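Local coordinates for transcriptional regulator, HTH_3 family (Vibrio cholerae, PDB 1Y9Q), which probably acts as a DNA-binding transcription factor, joining a helix-turn-helix region to a zinc-binding cupin domain, with D-methionine bound in a pocket lined by both, at residues A[87-95]-A[106-117]. Residues are numbered along the deposited sequence; the frame is centred on the assembly and turned at random.
With MED (D-methionine), chain C.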
loop_
_atom_site.group_PDB
_atom_site.type_symbol
_atom_site.label_atom_id
_atom_site.label_comp_id
_atom_site.label_asym_id
_atom_site.label_seq_id
_atom_site.Cartn_x
_atom_site.Cartn_y
_atom_site.Cartn_z
ATOM N N ASP A 87 -8.894 10.257 -10.240
ATOM C CA ASP A 87 -7.922 9.330 -10.805
ATOM C C ASP A 87 -7.758 9.601 -12.305
ATOM O O ASP A 87 -8.039 8.747 -13.143
ATOM C CB ASP A 87 -8.377 7.883 -10.558
ATOM C CG ASP A 87 -8.587 7.578 -9.076
ATOM O OD1 ASP A 87 -9.729 7.715 -8.582
ATOM O OD2 ASP A 87 -7.603 7.220 -8.394
ATOM N N LEU A 88 -7.283 10.799 -12.628
ATOM C CA LEU A 88 -7.106 11.214 -14.019
ATOM C C LEU A 88 -6.050 10.441 -14.822
ATOM O O LEU A 88 -6.148 10.355 -16.047
ATOM C CB LEU A 88 -6.802 12.715 -14.067
ATOM C CG LEU A 88 -7.841 13.616 -13.384
ATOM C CD1 LEU A 88 -7.373 15.060 -13.436
ATOM C CD2 LEU A 88 -9.204 13.466 -14.061
ATOM N N ASN A 89 -5.044 9.884 -14.153
ATOM C CA ASN A 89 -4.018 9.128 -14.870
ATOM C C ASN A 89 -4.348 7.646 -14.948
ATOM O O ASN A 89 -3.476 6.810 -15.190
ATOM C CB ASN A 89 -2.644 9.313 -14.224
ATOM C CG ASN A 89 -2.061 10.684 -14.490
ATOM O OD1 ASN A 89 -2.197 11.222 -15.589
ATOM N ND2 ASN A 89 -1.398 11.253 -13.492
HETATM N N MSE A 90 -5.617 7.324 -14.740
HETATM C CA MSE A 90 -6.067 5.946 -14.797
HETATM C C MSE A 90 -7.489 5.937 -15.322
HETATM O O MSE A 90 -8.367 6.603 -14.773
HETATM C CB MSE A 90 -6.012 5.311 -13.406
HETATM C CG MSE A 90 -6.504 3.877 -13.358
HETATM SE SE MSE A 90 -6.333 3.105 -11.596
HETATM C CE MSE A 90 -5.139 1.651 -12.011
ATOM N N LYS A 91 -7.711 5.197 -16.398
ATOM C CA LYS A 91 -9.038 5.116 -16.980
ATOM C C LYS A 91 -9.539 3.680 -16.923
ATOM O O LYS A 91 -8.810 2.748 -17.262
ATOM C CB LYS A 91 -9.001 5.633 -18.418
ATOM C CG LYS A 91 -8.500 7.068 -18.500
ATOM C CD LYS A 91 -8.740 7.692 -19.861
ATOM C CE LYS A 91 -8.253 9.138 -19.882
ATOM N NZ LYS A 91 -8.901 9.967 -18.825
ATOM N N ILE A 92 -10.783 3.511 -16.481
ATOM C CA ILE A 92 -11.385 2.187 -16.353
ATOM C C ILE A 92 -12.447 1.914 -17.414
ATOM O O ILE A 92 -13.412 2.665 -17.543
ATOM C CB ILE A 92 -12.073 2.011 -14.975
ATOM C CG1 ILE A 92 -11.154 2.489 -13.852
ATOM C CG2 ILE A 92 -12.452 0.548 -14.764
ATOM C CD1 ILE A 92 -9.838 1.772 -13.780
ATOM N N HIS A 93 -12.267 0.839 -18.174
ATOM C CA HIS A 93 -13.244 0.458 -19.185
ATOM C C HIS A 93 -13.797 -0.904 -18.773
ATOM O O HIS A 93 -13.132 -1.927 -18.941
ATOM C CB HIS A 93 -12.600 0.349 -20.570
ATOM C CG HIS A 93 -13.563 -0.036 -21.651
ATOM N ND1 HIS A 93 -13.157 -0.576 -22.852
ATOM C CD2 HIS A 93 -14.914 0.029 -21.708
ATOM C CE1 HIS A 93 -14.216 -0.831 -23.600
ATOM N NE2 HIS A 93 -15.295 -0.475 -22.928
ATOM N N THR A 94 -15.008 -0.919 -18.226
ATOM C CA THR A 94 -15.610 -2.177 -17.795
ATOM C C THR A 94 -16.106 -2.985 -18.992
ATOM O O THR A 94 -17.037 -2.577 -19.686
ATOM C CB THR A 94 -16.787 -1.931 -16.822
ATOM O OG1 THR A 94 -16.322 -1.196 -15.681
ATOM C CG2 THR A 94 -17.377 -3.260 -16.348
ATOM N N LEU A 95 -15.474 -4.128 -19.233
ATOM C CA LEU A 95 -15.858 -4.997 -20.339
ATOM C C LEU A 95 -17.021 -5.892 -19.919
ATOM O O LEU A 95 -17.954 -6.135 -20.692
ATOM C CB LEU A 95 -14.679 -5.878 -20.762
ATOM C CG LEU A 95 -13.377 -5.198 -21.204
ATOM C CD1 LEU A 95 -12.375 -6.265 -21.615
ATOM C CD2 LEU A 95 -13.650 -4.248 -22.360
ATOM N N ILE A 106 -14.677 -7.883 -15.192
ATOM C CA ILE A 106 -13.559 -7.679 -16.115
ATOM C C ILE A 106 -13.397 -6.245 -16.616
ATOM O O ILE A 106 -14.334 -5.642 -17.153
ATOM C CB ILE A 106 -13.686 -8.622 -17.330
ATOM C CG1 ILE A 106 -13.783 -10.067 -16.838
ATOM C CG2 ILE A 106 -12.489 -8.466 -18.252
ATOM C CD1 ILE A 106 -14.049 -11.078 -17.938
ATOM N N PHE A 107 -12.183 -5.723 -16.458
ATOM C CA PHE A 107 -11.875 -4.356 -16.856
ATOM C C PHE A 107 -10.688 -4.255 -17.801
ATOM O O PHE A 107 -9.836 -5.142 -17.853
ATOM C CB PHE A 107 -11.518 -3.516 -15.633
ATOM C CG PHE A 107 -12.481 -3.640 -14.502
ATOM C CD1 PHE A 107 -13.641 -2.877 -14.468
ATOM C CD2 PHE A 107 -12.215 -4.509 -13.451
ATOM C CE1 PHE A 107 -14.524 -2.976 -13.396
ATOM C CE2 PHE A 107 -13.087 -4.619 -12.376
ATOM C CZ PHE A 107 -14.245 -3.850 -12.348
ATOM N N GLU A 108 -10.646 -3.151 -18.540
ATOM C CA GLU A 108 -9.525 -2.850 -19.420
ATOM C C GLU A 108 -9.046 -1.533 -18.820
ATOM O O GLU A 108 -9.766 -0.538 -18.852
ATOM C CB GLU A 108 -9.975 -2.653 -20.870
ATOM C CG GLU A 108 -8.805 -2.454 -21.813
ATOM C CD GLU A 108 -9.177 -2.636 -23.268
ATOM O OE1 GLU A 108 -9.597 -3.752 -23.648
ATOM O OE2 GLU A 108 -9.043 -1.660 -24.034
ATOM N N ILE A 109 -7.845 -1.541 -18.255
ATOM C CA ILE A 109 -7.292 -0.366 -17.583
ATOM C C ILE A 109 -6.165 0.327 -18.339
ATOM O O ILE A 109 -5.230 -0.322 -18.800
ATOM C CB ILE A 109 -6.723 -0.749 -16.198
ATOM C CG1 ILE A 109 -7.751 -1.567 -15.407
ATOM C CG2 ILE A 109 -6.306 0.500 -15.440
ATOM C CD1 ILE A 109 -9.095 -0.906 -15.290
ATOM N N THR A 110 -6.254 1.649 -18.441
ATOM C CA THR A 110 -5.225 2.440 -19.110
ATOM C C THR A 110 -4.542 3.345 -18.094
ATOM O O THR A 110 -5.180 4.199 -17.473
ATOM C CB THR A 110 -5.813 3.320 -20.229
ATOM O OG1 THR A 110 -6.437 2.490 -21.213
ATOM C CG2 THR A 110 -4.709 4.144 -20.892
ATOM N N LEU A 111 -3.243 3.139 -17.915
ATOM C CA LEU A 111 -2.455 3.931 -16.988
ATOM C C LEU A 111 -1.684 4.970 -17.795
ATOM O O LEU A 111 -1.105 4.650 -18.836
ATOM C CB LEU A 111 -1.477 3.033 -16.227
ATOM C CG LEU A 111 -2.088 2.033 -15.246
ATOM C CD1 LEU A 111 -1.003 1.143 -14.670
ATOM C CD2 LEU A 111 -2.800 2.791 -14.142
ATOM N N LEU A 112 -1.676 6.208 -17.313
ATOM C CA LEU A 112 -0.985 7.290 -18.011
ATOM C C LEU A 112 0.042 7.990 -17.132
ATOM O O LEU A 112 0.031 7.854 -15.905
ATOM C CB LEU A 112 -1.996 8.321 -18.509
ATOM C CG LEU A 112 -3.096 7.829 -19.445
ATOM C CD1 LEU A 112 -4.083 8.961 -19.700
ATOM C CD2 LEU A 112 -2.496 7.331 -20.743
ATOM N N ASP A 113 0.936 8.732 -17.779
ATOM C CA ASP A 113 1.974 9.481 -17.088
ATOM C C ASP A 113 2.640 8.622 -16.015
ATOM O O ASP A 113 2.796 9.051 -14.872
ATOM C CB ASP A 113 1.360 10.734 -16.458
ATOM C CG ASP A 113 2.394 11.794 -16.139
ATOM O OD1 ASP A 113 3.116 12.215 -17.069
ATOM O OD2 ASP A 113 2.482 12.212 -14.965
ATOM N N HIS A 114 3.035 7.413 -16.405
ATOM C CA HIS A 114 3.672 6.445 -15.514
ATOM C C HIS A 114 3.054 6.413 -14.119
ATOM O O HIS A 114 3.747 6.261 -13.114
ATOM C CB HIS A 114 5.196 6.683 -15.440
ATOM C CG HIS A 114 5.598 8.010 -14.871
ATOM N ND1 HIS A 114 5.524 8.301 -13.526
ATOM C CD2 HIS A 114 6.128 9.108 -15.464
ATOM C CE1 HIS A 114 5.993 9.519 -13.312
ATOM N NE2 HIS A 114 6.366 10.030 -14.472
ATOM N N HIS A 115 1.732 6.541 -14.074
ATOM C CA HIS A 115 0.996 6.522 -12.816
ATOM C C HIS A 115 1.210 5.214 -12.054
ATOM O O HIS A 115 1.362 4.147 -12.656
ATOM C CB HIS A 115 -0.499 6.703 -13.081
ATOM C CG HIS A 115 -1.347 6.594 -11.850
ATOM N ND1 HIS A 115 -1.359 7.558 -10.865
ATOM C CD2 HIS A 115 -2.188 5.617 -11.432
ATOM C CE1 HIS A 115 -2.171 7.179 -9.891
ATOM N NE2 HIS A 115 -2.685 6.006 -10.210
ATOM N N GLN A 116 1.234 5.311 -10.728
ATOM C CA GLN A 116 1.390 4.141 -9.876
ATOM C C GLN A 116 0.146 4.067 -9.000
ATOM O O GLN A 116 -0.226 5.045 -8.353
ATOM C CB GLN A 116 2.637 4.252 -9.002
ATOM C CG GLN A 116 2.922 2.981 -8.219
ATOM C CD GLN A 116 4.239 3.022 -7.479
ATOM O OE1 GLN A 116 5.274 3.374 -8.046
ATOM N NE2 GLN A 116 4.211 2.649 -6.204
ATOM N N GLN A 117 -0.492 2.902 -8.992
ATOM C CA GLN A 117 -1.718 2.692 -8.234
ATOM C C GLN A 117 -1.554 1.622 -7.157
ATOM O O GLN A 117 -1.429 0.441 -7.473
ATOM C CB GLN A 117 -2.830 2.275 -9.204
ATOM C CG GLN A 117 -4.209 2.091 -8.611
ATOM C CD GLN A 117 -4.824 3.392 -8.164
ATOM O OE1 GLN A 117 -4.508 4.461 -8.694
ATOM N NE2 GLN A 117 -5.721 3.312 -7.195
HETATM N N MED C . -8.372 -4.437 -8.813
HETATM C CA MED C . -8.508 -2.961 -8.985
HETATM C C MED C . -7.656 -2.209 -7.955
HETATM O O MED C . -6.960 -2.789 -7.109
HETATM C CB MED C . -8.113 -2.585 -10.432
HETATM C CG MED C . -8.183 -1.141 -10.886
HETATM S SD MED C . -9.953 -0.721 -10.909
HETATM C CE MED C . -10.585 -1.769 -12.143
HETATM O OXT MED C . -7.659 -0.979 -7.953
HETATM O O HOH W 1 -7.018 5.465 -6.311
HETATM O O HOH W 2 -5.531 6.445 -9.715
#
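Phe107 and Ile92 meet on the pocket side of an antiparallel strand pair: Ile92 CG2 lies 3.6 Å from Phe107 CD1, and the D-methionine methyl CE sits over one ring face, 3.4 Å above its plane. Thr94 OG1 reaches the same ring in its plane, at the CD1–CE1 edge. Selenomethionine Met90 extends with CG opposite the backbone N (chi1 178°), then bends at chi3, so that its CE packs tightly on Leu111 CD2 and lies 3.6 Å from Gln117 CG; the Met90 and Gln117 chains cross at about a right angle. Gln117 OE1 accepts a nearly straight bond from His115 NE2 (2.8 Å, 177° at the hydrogen), coplanar with both ring and carbonyl, which, with a water at Gln117 NE2, probably sets the amide's rotation. That water also donates to Asp87 OD2, and a second donates to both OD2 and Gln117 OE1, while Ile53 N holds Asp87 OD1. Paired backbone bonds at Lys91–Thr110 and His93–Glu108 set the register. Strands 90-99 and 104-111 form a cupin hairpin, 90-99 outermost within this chain and 171-178 beyond 104-111, while Gln117 lies on strand 116-119 of the second sheet; helix 53-63 packs on Met90, Ile92, Phe107 and Gln117.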